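Local coordinates for uncharacterized protein (Bombyx mori, PDB 5AZ0) that is an aldo-keto reductase (AKR2E5) with a TIM-barrel fold that probably reduces aldehydes and ketones to alcohols with a nicotinamide cofactor, at residues Ile62-Arg67 against Ser282-Asn287; Gln181-Leu186 against Val210-Ala215; Val191-Asn196 against Asn216-Val221. One frame throughout, in Å; residues are numbered along the deposited sequence.

How the contacts relate
From the N terminus, the chain first reaches the end of helix 51-64, where residues 62-67 meet helix 281-287. Contact 1 thus closes a loop of more than two hundred residues that takes in most of the barrel, and contacts 2 and 3 both lie within it, closing short loops of 23 and 19 residues. Those two cross: the order along the chain is 181-186, 191-196, 210-215, 216-221. Contact 2 pairs neighbouring outer helices, contact 3 the parallel strands that follow each of them. They touch: Met182 CG packs on Asn196 and Cys213 CB on Val220. Contact 1 lies across the chain's centre from contact 2, the two centres being about 31 Å apart.

Contact 1 (Ile62-Arg67 against Ser282-Asn287); sequences IDIGYR and SRVLEN. With ACT (acetate ion), chain H; ACT (acetate ion), chain K.
Ile64, in the last turn of helix 51-64, touches helix 281-287 through the end of its longer branch. With CG1 set between the backbone N and the carbonyl carbon (chi1 67°), CD1 is carried onto the second helix, 3.8 Å from Leu285 CD1 and 4.1 Å from Val284 CG1. The Ile64 and Leu285 side chains meet at about a right angle. Gly65 then ends the helix as the C-prime residue of a Schellman motif, with Tyr66 N paired to Ala61 O; its positive phi would jam any side chain against the preceding carbonyl oxygen. This turn leads from an outer helix of the TIM barrel into strand 68-70. Tyr66 lays CE1 3.4 Å from Val284 CG1, and its OH donates a 2.6 Å hydrogen bond to Val284 O, arriving in the carbonyl plane on a lone pair. A water donates to the same Tyr66 OH and accepts from Asn287 ND2 at 3.0 Å, a second grip on the phenol. Arg67 bends back on its own segment, where NH1 bonds to Ile62 O and Tyr66 O, while NE and NH2 hold the two oxygens of an acetate ion, probably from the crystallisation liquor.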
loop_
_atom_site.group_PDB
_atom_site.type_symbol
_atom_site.label_atom_id
_atom_site.label_comp_id
_atom_site.label_asym_id
_atom_site.label_seq_id
_atom_site.Cartn_x
_atom_site.Cartn_y
_atom_site.Cartn_z
ATOM N N ILE A 62 12.767 -11.199 -4.144
ATOM C CA ILE A 62 13.570 -10.651 -5.254
ATOM C C ILE A 62 14.197 -11.751 -6.153
ATOM O O ILE A 62 14.243 -11.613 -7.386
ATOM C CB ILE A 62 14.628 -9.662 -4.687
ATOM C CG1 ILE A 62 13.916 -8.436 -4.067
ATOM C CG2 ILE A 62 15.570 -9.193 -5.766
ATOM C CD1 ILE A 62 14.728 -7.585 -3.105
ATOM N N ASP A 63 14.700 -12.831 -5.533
ATOM C CA ASP A 63 15.278 -13.981 -6.305
ATOM C C ASP A 63 14.245 -14.536 -7.203
ATOM O O ASP A 63 14.539 -14.738 -8.367
ATOM C CB ASP A 63 15.777 -15.140 -5.406
ATOM C CG ASP A 63 16.981 -14.760 -4.547
ATOM O OD1 ASP A 63 17.776 -13.930 -4.981
ATOM O OD2 ASP A 63 17.114 -15.230 -3.421
ATOM N N ILE A 64 13.004 -14.748 -6.720
ATOM C CA ILE A 64 12.004 -15.325 -7.700
ATOM C C ILE A 64 11.410 -14.377 -8.722
ATOM O O ILE A 64 10.791 -14.857 -9.691
ATOM C CB ILE A 64 10.852 -16.126 -7.044
ATOM C CG1 ILE A 64 9.910 -15.241 -6.209
ATOM C CG2 ILE A 64 11.443 -17.228 -6.152
ATOM C CD1 ILE A 64 8.714 -15.983 -5.615
ATOM N N GLY A 65 11.568 -13.052 -8.526
ATOM C CA GLY A 65 11.095 -12.057 -9.521
ATOM C C GLY A 65 10.213 -10.874 -9.040
ATOM O O GLY A 65 9.710 -10.146 -9.837
ATOM N N TYR A 66 10.059 -10.671 -7.753
ATOM C CA TYR A 66 9.387 -9.469 -7.257
ATOM C C TYR A 66 10.381 -8.296 -7.448
ATOM O O TYR A 66 11.601 -8.414 -7.204
ATOM C CB TYR A 66 9.069 -9.579 -5.803
ATOM C CG TYR A 66 7.863 -10.391 -5.383
ATOM C CD1 TYR A 66 7.778 -11.788 -5.574
ATOM C CD2 TYR A 66 6.822 -9.769 -4.664
ATOM C CE1 TYR A 66 6.685 -12.523 -5.030
ATOM C CE2 TYR A 66 5.756 -10.469 -4.194
ATOM C CZ TYR A 66 5.670 -11.853 -4.345
ATOM O OH TYR A 66 4.517 -12.452 -3.792
ATOM N N ARG A 67 9.845 -7.204 -7.929
ATOM C CA ARG A 67 10.559 -5.934 -8.077
ATOM C C ARG A 67 9.998 -4.745 -7.297
ATOM O O ARG A 67 10.742 -3.775 -7.041
ATOM C CB ARG A 67 10.577 -5.614 -9.525
ATOM C CG ARG A 67 11.289 -6.670 -10.398
ATOM C CD ARG A 67 12.783 -6.812 -10.042
ATOM N NE ARG A 67 13.451 -7.883 -10.809
ATOM C CZ ARG A 67 13.722 -9.099 -10.333
ATOM N NH1 ARG A 67 13.425 -9.478 -9.083
ATOM N NH2 ARG A 67 14.351 -9.949 -11.124
ATOM N N SER A 282 6.693 -19.516 1.083
ATOM C CA SER A 282 5.726 -20.249 0.234
ATOM C C SER A 282 4.551 -19.289 -0.122
ATOM O O SER A 282 4.071 -19.321 -1.223
ATOM C CB SER A 282 5.233 -21.551 0.892
ATOM O OG SER A 282 4.988 -21.331 2.256
ATOM N N ARG A 283 4.125 -18.453 0.821
ATOM C CA ARG A 283 3.098 -17.422 0.535
ATOM C C ARG A 283 3.570 -16.388 -0.478
ATOM O O ARG A 283 2.869 -16.081 -1.443
ATOM C CB ARG A 283 2.619 -16.827 1.826
ATOM C CG ARG A 283 1.656 -17.798 2.515
ATOM C CD ARG A 283 1.460 -17.393 3.955
ATOM N NE ARG A 283 0.590 -18.276 4.726
ATOM C CZ ARG A 283 0.602 -18.377 6.062
ATOM N NH1 ARG A 283 1.458 -17.682 6.821
ATOM N NH2 ARG A 283 -0.248 -19.202 6.657
ATOM N N VAL A 284 4.832 -15.994 -0.364
ATOM C CA VAL A 284 5.435 -15.113 -1.342
ATOM C C VAL A 284 5.310 -15.712 -2.690
ATOM O O VAL A 284 4.908 -15.067 -3.649
ATOM C CB VAL A 284 6.918 -14.860 -1.029
ATOM C CG1 VAL A 284 7.622 -14.120 -2.123
ATOM C CG2 VAL A 284 7.033 -14.074 0.244
ATOM N N LEU A 285 5.660 -16.971 -2.799
ATOM C CA LEU A 285 5.595 -17.629 -4.123
ATOM C C LEU A 285 4.150 -17.771 -4.657
ATOM O O LEU A 285 3.852 -17.569 -5.844
ATOM C CB LEU A 285 6.238 -19.027 -4.013
ATOM C CG LEU A 285 6.204 -19.885 -5.270
ATOM C CD1 LEU A 285 6.747 -19.131 -6.456
ATOM C CD2 LEU A 285 6.917 -21.244 -5.037
ATOM N N GLU A 286 3.300 -18.219 -3.758
ATOM C CA GLU A 286 1.848 -18.471 -4.032
ATOM C C GLU A 286 1.189 -17.140 -4.490
ATOM O O GLU A 286 0.624 -17.096 -5.584
ATOM C CB GLU A 286 1.204 -19.028 -2.755
ATOM C CG GLU A 286 -0.233 -19.570 -2.829
ATOM C CD GLU A 286 -0.949 -19.632 -1.462
ATOM O OE1 GLU A 286 -0.304 -19.524 -0.409
ATOM O OE2 GLU A 286 -2.186 -19.786 -1.416
ATOM N N ASN A 287 1.407 -16.040 -3.723
ATOM C CA ASN A 287 0.880 -14.696 -4.103
ATOM C C ASN A 287 1.241 -14.244 -5.481
ATOM O O ASN A 287 0.450 -13.527 -6.088
ATOM C CB ASN A 287 1.241 -13.633 -3.083
ATOM C CG ASN A 287 0.662 -13.933 -1.748
ATOM O OD1 ASN A 287 -0.249 -14.726 -1.672
ATOM N ND2 ASN A 287 1.204 -13.372 -0.687
HETATM C C ACT H . 14.754 -7.770 -14.159
HETATM O O ACT H . 13.778 -7.183 -13.571
HETATM O OXT ACT H . 15.456 -8.667 -13.621
HETATM C CH3 ACT H . 15.124 -7.393 -15.565
HETATM C C ACT K . 2.725 -14.496 7.173
HETATM O O ACT K . 1.799 -14.908 6.428
HETATM O OXT ACT K . 3.770 -15.129 7.204
HETATM C CH3 ACT K . 2.662 -13.235 7.996
HETATM O O HOH W 1 3.757 -11.983 -1.396
#

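Contact 2 (Gln181-Leu186 against Val210-Ala215)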
loop_
_atom_site.group_PDB
_atom_site.type_symbol
_atom_site.label_atom_id
_atom_site.label_comp_id
_atom_site.label_asym_id
_atom_site.label_seq_id
_atom_site.Cartn_x
_atom_site.Cartn_y
_atom_site.Cartn_z
ATOM N N GLN A 181 -11.688 13.970 -1.247
ATOM C CA GLN A 181 -10.238 14.434 -1.187
ATOM C C GLN A 181 -9.516 14.258 -2.553
ATOM O O GLN A 181 -8.823 15.161 -3.043
ATOM C CB GLN A 181 -9.535 13.669 -0.086
ATOM C CG GLN A 181 -10.073 14.076 1.300
ATOM C CD GLN A 181 -9.661 13.142 2.386
ATOM O OE1 GLN A 181 -9.488 11.950 2.151
ATOM N NE2 GLN A 181 -9.476 13.678 3.597
ATOM N N MET A 182 -9.812 13.156 -3.231
ATOM C CA MET A 182 -9.211 12.938 -4.573
ATOM C C MET A 182 -9.640 13.960 -5.555
ATOM O O MET A 182 -8.815 14.558 -6.327
ATOM C CB MET A 182 -9.543 11.536 -5.069
ATOM C CG MET A 182 -8.812 10.415 -4.298
ATOM S SD MET A 182 -6.980 10.523 -4.520
ATOM C CE MET A 182 -6.797 10.760 -6.268
ATOM N N LYS A 183 -10.948 14.229 -5.529
ATOM C CA LYS A 183 -11.476 15.278 -6.456
ATOM C C LYS A 183 -10.880 16.695 -6.220
ATOM O O LYS A 183 -10.466 17.426 -7.153
ATOM C CB LYS A 183 -13.018 15.253 -6.387
ATOM C CG LYS A 183 -13.696 16.399 -7.078
ATOM C CD LYS A 183 -15.193 16.174 -7.337
ATOM C CE LYS A 183 -15.721 17.247 -8.323
ATOM N NZ LYS A 183 -17.186 17.137 -8.652
ATOM N N ARG A 184 -10.858 17.100 -4.964
ATOM C CA ARG A 184 -10.298 18.403 -4.606
ATOM C C ARG A 184 -8.778 18.433 -4.926
ATOM O O ARG A 184 -8.227 19.402 -5.459
ATOM C CB ARG A 184 -10.506 18.669 -3.104
ATOM C CG ARG A 184 -10.137 20.107 -2.710
ATOM C CD ARG A 184 -10.888 20.550 -1.452
ATOM N NE ARG A 184 -10.275 21.796 -0.943
ATOM C CZ ARG A 184 -9.171 21.903 -0.176
ATOM N NH1 ARG A 184 -8.446 20.857 0.206
ATOM N NH2 ARG A 184 -8.759 23.108 0.202
ATOM N N LEU A 185 -8.102 17.331 -4.634
ATOM C CA LEU A 185 -6.629 17.284 -5.008
ATOM C C LEU A 185 -6.442 17.426 -6.517
ATOM O O LEU A 185 -5.662 18.250 -7.019
ATOM C CB LEU A 185 -6.001 15.993 -4.423
ATOM C CG LEU A 185 -4.540 15.813 -4.839
ATOM C CD1 LEU A 185 -3.725 17.013 -4.420
ATOM C CD2 LEU A 185 -4.006 14.540 -4.218
ATOM N N LEU A 186 -7.192 16.639 -7.274
ATOM C CA LEU A 186 -7.066 16.657 -8.737
ATOM C C LEU A 186 -7.478 17.992 -9.377
ATOM O O LEU A 186 -6.919 18.402 -10.409
ATOM C CB LEU A 186 -7.859 15.502 -9.354
ATOM C CG LEU A 186 -7.260 14.096 -9.182
ATOM C CD1 LEU A 186 -8.287 13.070 -9.576
ATOM C CD2 LEU A 186 -6.074 13.952 -10.099
ATOM N N VAL A 210 -12.640 3.528 -6.538
ATOM C CA VAL A 210 -11.790 2.908 -7.563
ATOM C C VAL A 210 -12.140 3.431 -8.945
ATOM O O VAL A 210 -11.267 3.797 -9.712
ATOM C CB VAL A 210 -11.888 1.379 -7.482
ATOM C CG1 VAL A 210 -11.242 0.675 -8.683
ATOM C CG2 VAL A 210 -11.264 0.891 -6.188
ATOM N N ASP A 211 -13.434 3.493 -9.257
ATOM C CA ASP A 211 -13.881 3.949 -10.551
ATOM C C ASP A 211 -13.487 5.378 -10.758
ATOM O O ASP A 211 -13.045 5.745 -11.817
ATOM C CB ASP A 211 -15.441 3.805 -10.694
ATOM C CG ASP A 211 -15.907 2.347 -10.818
ATOM O OD1 ASP A 211 -15.095 1.408 -11.048
ATOM O OD2 ASP A 211 -17.102 2.118 -10.630
ATOM N N TYR A 212 -13.671 6.191 -9.739
ATOM C CA TYR A 212 -13.276 7.602 -9.861
ATOM C C TYR A 212 -11.753 7.738 -10.147
ATOM O O TYR A 212 -11.291 8.519 -11.028
ATOM C CB TYR A 212 -13.644 8.393 -8.574
ATOM C CG TYR A 212 -13.293 9.859 -8.724
ATOM C CD1 TYR A 212 -14.085 10.717 -9.519
ATOM C CD2 TYR A 212 -12.168 10.381 -8.167
ATOM C CE1 TYR A 212 -13.744 12.053 -9.688
ATOM C CE2 TYR A 212 -11.791 11.699 -8.364
ATOM C CZ TYR A 212 -12.571 12.527 -9.114
ATOM O OH TYR A 212 -12.156 13.833 -9.269
ATOM N N CYS A 213 -10.965 7.002 -9.389
ATOM C CA CYS A 213 -9.459 7.037 -9.613
ATOM C C CYS A 213 -9.086 6.614 -11.013
ATOM O O CYS A 213 -8.362 7.329 -11.717
ATOM C CB CYS A 213 -8.725 6.208 -8.529
ATOM S SG CYS A 213 -8.775 6.998 -6.839
ATOM N N GLN A 214 -9.603 5.463 -11.420
ATOM C CA GLN A 214 -9.311 4.905 -12.736
ATOM C C GLN A 214 -9.830 5.804 -13.824
ATOM O O GLN A 214 -9.095 5.976 -14.824
ATOM C CB GLN A 214 -9.851 3.489 -12.873
ATOM C CG GLN A 214 -9.115 2.558 -11.882
ATOM C CD GLN A 214 -9.573 1.125 -11.985
ATOM O OE1 GLN A 214 -10.661 0.894 -12.442
ATOM N NE2 GLN A 214 -8.738 0.164 -11.581
ATOM N N ALA A 215 -11.014 6.459 -13.631
ATOM C CA ALA A 215 -11.459 7.428 -14.686
ATOM C C ALA A 215 -10.533 8.600 -14.795
ATOM O O ALA A 215 -10.530 9.239 -15.824
ATOM C CB ALA A 215 -12.889 7.968 -14.442
#
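This is a helix-helix contact in the outer layer of the barrel, where helices 179-188 and 207-215 run side by side in the same direction. The axes of the two segments come within 11.0 Å at an angle of 18°, a spacing bridged largely by one big side chain, Tyr212. Its CG stands opposite the backbone N across the first torsion (chi1 -178°), which throws the ring over to the other helix. There the phenol oxygen rests on the backbone, Tyr212 OH lying 3.2 Å from Lys183 CA, and the Lys183 side chain, its CB against the same hydroxyl, crosses that of Tyr212 at about a right angle before running out extended. Met182 CB and Leu186 CD1 both meet ring atom CE2 of Tyr212, each at 4.0 Å, so residues one turn apart meet the same ring atom, both lying oblique to the ring. Replacing Tyr212 with an alanine would probably open a gap between the helices and leave Met182 CB and Leu186 CD1 without their aromatic partner. Nearer the sheet, Met182 CG approaches Cys213 SG at 4.3 Å. Both of these side chains also touch Asn196 on the strand beneath. Successive helices packed near-parallel outside a parallel sheet are as expected for the (beta/alpha)8, or TIM, barrel of the aldo-keto reductases.

Contact 3 (Val191-Asn196 against Asn216-Val221)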
loop_
_atom_site.group_PDB
_atom_site.type_symbol
_atom_site.label_atom_id
_atom_site.label_comp_id
_atom_site.label_asym_id
_atom_site.label_seq_id
_atom_site.Cartn_x
_atom_site.Cartn_y
_atom_site.Cartn_z
ATOM N N VAL A 191 0.719 18.746 -10.410
ATOM C CA VAL A 191 1.094 17.399 -10.917
ATOM C C VAL A 191 0.097 16.486 -10.221
ATOM O O VAL A 191 -0.002 16.518 -8.991
ATOM C CB VAL A 191 2.532 17.033 -10.546
ATOM C CG1 VAL A 191 2.866 15.641 -11.014
ATOM C CG2 VAL A 191 3.530 18.024 -11.109
ATOM N N PRO A 192 -0.633 15.639 -10.976
ATOM C CA PRO A 192 -1.577 14.784 -10.270
ATOM C C PRO A 192 -0.907 13.627 -9.546
ATOM O O PRO A 192 0.158 13.216 -9.954
ATOM C CB PRO A 192 -2.458 14.257 -11.389
ATOM C CG PRO A 192 -1.499 14.140 -12.516
ATOM C CD PRO A 192 -0.528 15.267 -12.406
ATOM N N PRO A 193 -1.547 13.092 -8.510
ATOM C CA PRO A 193 -1.047 11.895 -7.910
ATOM C C PRO A 193 -1.055 10.761 -8.913
ATOM O O PRO A 193 -1.991 10.660 -9.752
ATOM C CB PRO A 193 -2.049 11.595 -6.834
ATOM C CG PRO A 193 -3.353 12.242 -7.329
ATOM C CD PRO A 193 -2.860 13.494 -7.970
ATOM N N ALA A 194 -0.046 9.894 -8.792
ATOM C CA ALA A 194 0.084 8.733 -9.606
ATOM C C ALA A 194 -0.747 7.601 -9.075
ATOM O O ALA A 194 -1.199 6.759 -9.845
ATOM C CB ALA A 194 1.556 8.324 -9.666
ATOM N N VAL A 195 -0.827 7.481 -7.751
ATOM C CA VAL A 195 -1.592 6.445 -7.180
ATOM C C VAL A 195 -2.400 6.984 -6.006
ATOM O O VAL A 195 -2.065 8.008 -5.437
ATOM C CB VAL A 195 -0.726 5.223 -6.668
ATOM C CG1 VAL A 195 0.303 4.726 -7.679
ATOM C CG2 VAL A 195 -0.081 5.502 -5.370
ATOM N N ASN A 196 -3.387 6.202 -5.600
ATOM C CA ASN A 196 -4.073 6.322 -4.309
ATOM C C ASN A 196 -4.011 4.979 -3.762
ATOM O O ASN A 196 -4.564 4.006 -4.350
ATOM C CB ASN A 196 -5.543 6.768 -4.464
ATOM C CG ASN A 196 -6.240 7.060 -3.124
ATOM O OD1 ASN A 196 -5.605 7.228 -2.095
ATOM N ND2 ASN A 196 -7.568 7.123 -3.155
ATOM N N ASN A 216 -9.815 8.950 -13.713
ATOM C CA ASN A 216 -8.865 10.033 -13.752
ATOM C C ASN A 216 -7.413 9.573 -13.924
ATOM O O ASN A 216 -6.480 10.337 -13.695
ATOM C CB ASN A 216 -9.049 10.864 -12.531
ATOM C CG ASN A 216 -10.339 11.687 -12.596
ATOM O OD1 ASN A 216 -10.341 12.736 -13.188
ATOM N ND2 ASN A 216 -11.402 11.193 -12.049
ATOM N N GLU A 217 -7.240 8.331 -14.358
ATOM C CA GLU A 217 -5.929 7.741 -14.613
ATOM C C GLU A 217 -4.976 7.661 -13.423
ATOM O O GLU A 217 -3.772 7.536 -13.599
ATOM C CB GLU A 217 -5.214 8.425 -15.708
ATOM C CG GLU A 217 -5.989 8.890 -16.926
ATOM C CD GLU A 217 -6.558 7.800 -17.761
ATOM O OE1 GLU A 217 -6.339 6.585 -17.456
ATOM O OE2 GLU A 217 -7.192 8.200 -18.758
ATOM N N VAL A 218 -5.539 7.632 -12.228
ATOM C CA VAL A 218 -4.796 7.350 -11.011
ATOM C C VAL A 218 -4.917 5.868 -10.779
ATOM O O VAL A 218 -6.033 5.305 -10.859
ATOM C CB VAL A 218 -5.399 8.117 -9.841
ATOM C CG1 VAL A 218 -4.743 7.791 -8.517
ATOM C CG2 VAL A 218 -5.403 9.624 -10.152
ATOM N N VAL A 219 -3.779 5.212 -10.562
ATOM C CA VAL A 219 -3.740 3.778 -10.247
ATOM C C VAL A 219 -4.054 3.550 -8.782
ATOM O O VAL A 219 -3.560 4.268 -7.888
ATOM C CB VAL A 219 -2.389 3.205 -10.608
ATOM C CG1 VAL A 219 -2.227 1.766 -10.094
ATOM C CG2 VAL A 219 -2.246 3.247 -12.126
ATOM N N VAL A 220 -4.904 2.565 -8.541
ATOM C CA VAL A 220 -5.298 2.188 -7.237
ATOM C C VAL A 220 -4.392 1.054 -6.720
ATOM O O VAL A 220 -4.171 0.071 -7.438
ATOM C CB VAL A 220 -6.752 1.705 -7.200
ATOM C CG1 VAL A 220 -7.112 1.228 -5.808
ATOM C CG2 VAL A 220 -7.662 2.841 -7.567
ATOM N N VAL A 221 -3.930 1.184 -5.480
ATOM C CA VAL A 221 -3.020 0.210 -4.892
ATOM C C VAL A 221 -3.663 -0.225 -3.644
ATOM O O VAL A 221 -3.935 0.599 -2.798
ATOM C CB VAL A 221 -1.607 0.792 -4.621
ATOM C CG1 VAL A 221 -0.731 -0.187 -3.768
ATOM C CG2 VAL A 221 -0.929 1.146 -5.956
HETATM O O HOH W 2 -1.452 6.747 -12.460
#
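The peptide group joining Val195 to Asn196 carries a methyl over one face: Val218 CG1, anti to its own backbone N (chi1 176°) and so turned onto this peptide, lies 3.5 Å from Val195 C, while the N-H of the same peptide is spent on Val219 O. A second flat group, the carboxamide of Asn196, is held by Phe177 O through ND2, and the side chain packs among Met182, Leu209 and Cys213. The two segments join the strands of the beta-alpha-beta crossover in which strand 195-199, helix 207-215 and strand 219-223 follow one another in the parallel sheet of the TIM barrel.

The strands pair in parallel, Val195 beside Val219 and Asn196 beside Val220. Three backbone bonds alternate between them, with N-H...O angles of 155-160°: Val219 N to Ala194 O at 3.1 Å, Asn196 N to Val219 O at 3.0 Å and Val221 N to Asn196 O at 3.1 Å. The CA-H of Val195 also makes a weaker contact with Val219 O, beside the N-H bond from Asn196. Val195 and Val219 share one face of the sheet. On this side Val195 CB meets Val221 CG2 at 4.1 Å, and Val195 continues onto Leu133 and Leu135 of a strand further round the barrel. Asn196 and Val220 share the other face, beneath the helices, where Val220 meets Cys213. Val218, just ahead of its strand, also packs on Cys213; its CG2 lies 3.6 Å from Pro193 O and, more loosely, faces CG of that proline.

Helix 207-215 is closed by a Schellman motif with Glu217, of positive phi, as its C-prime residue. Ala194 O takes a water as well as Val219 N; this water links the two segments beyond the paired strands, donating to Glu217 O at 2.7 Å and to Ala194 O at 2.6 Å.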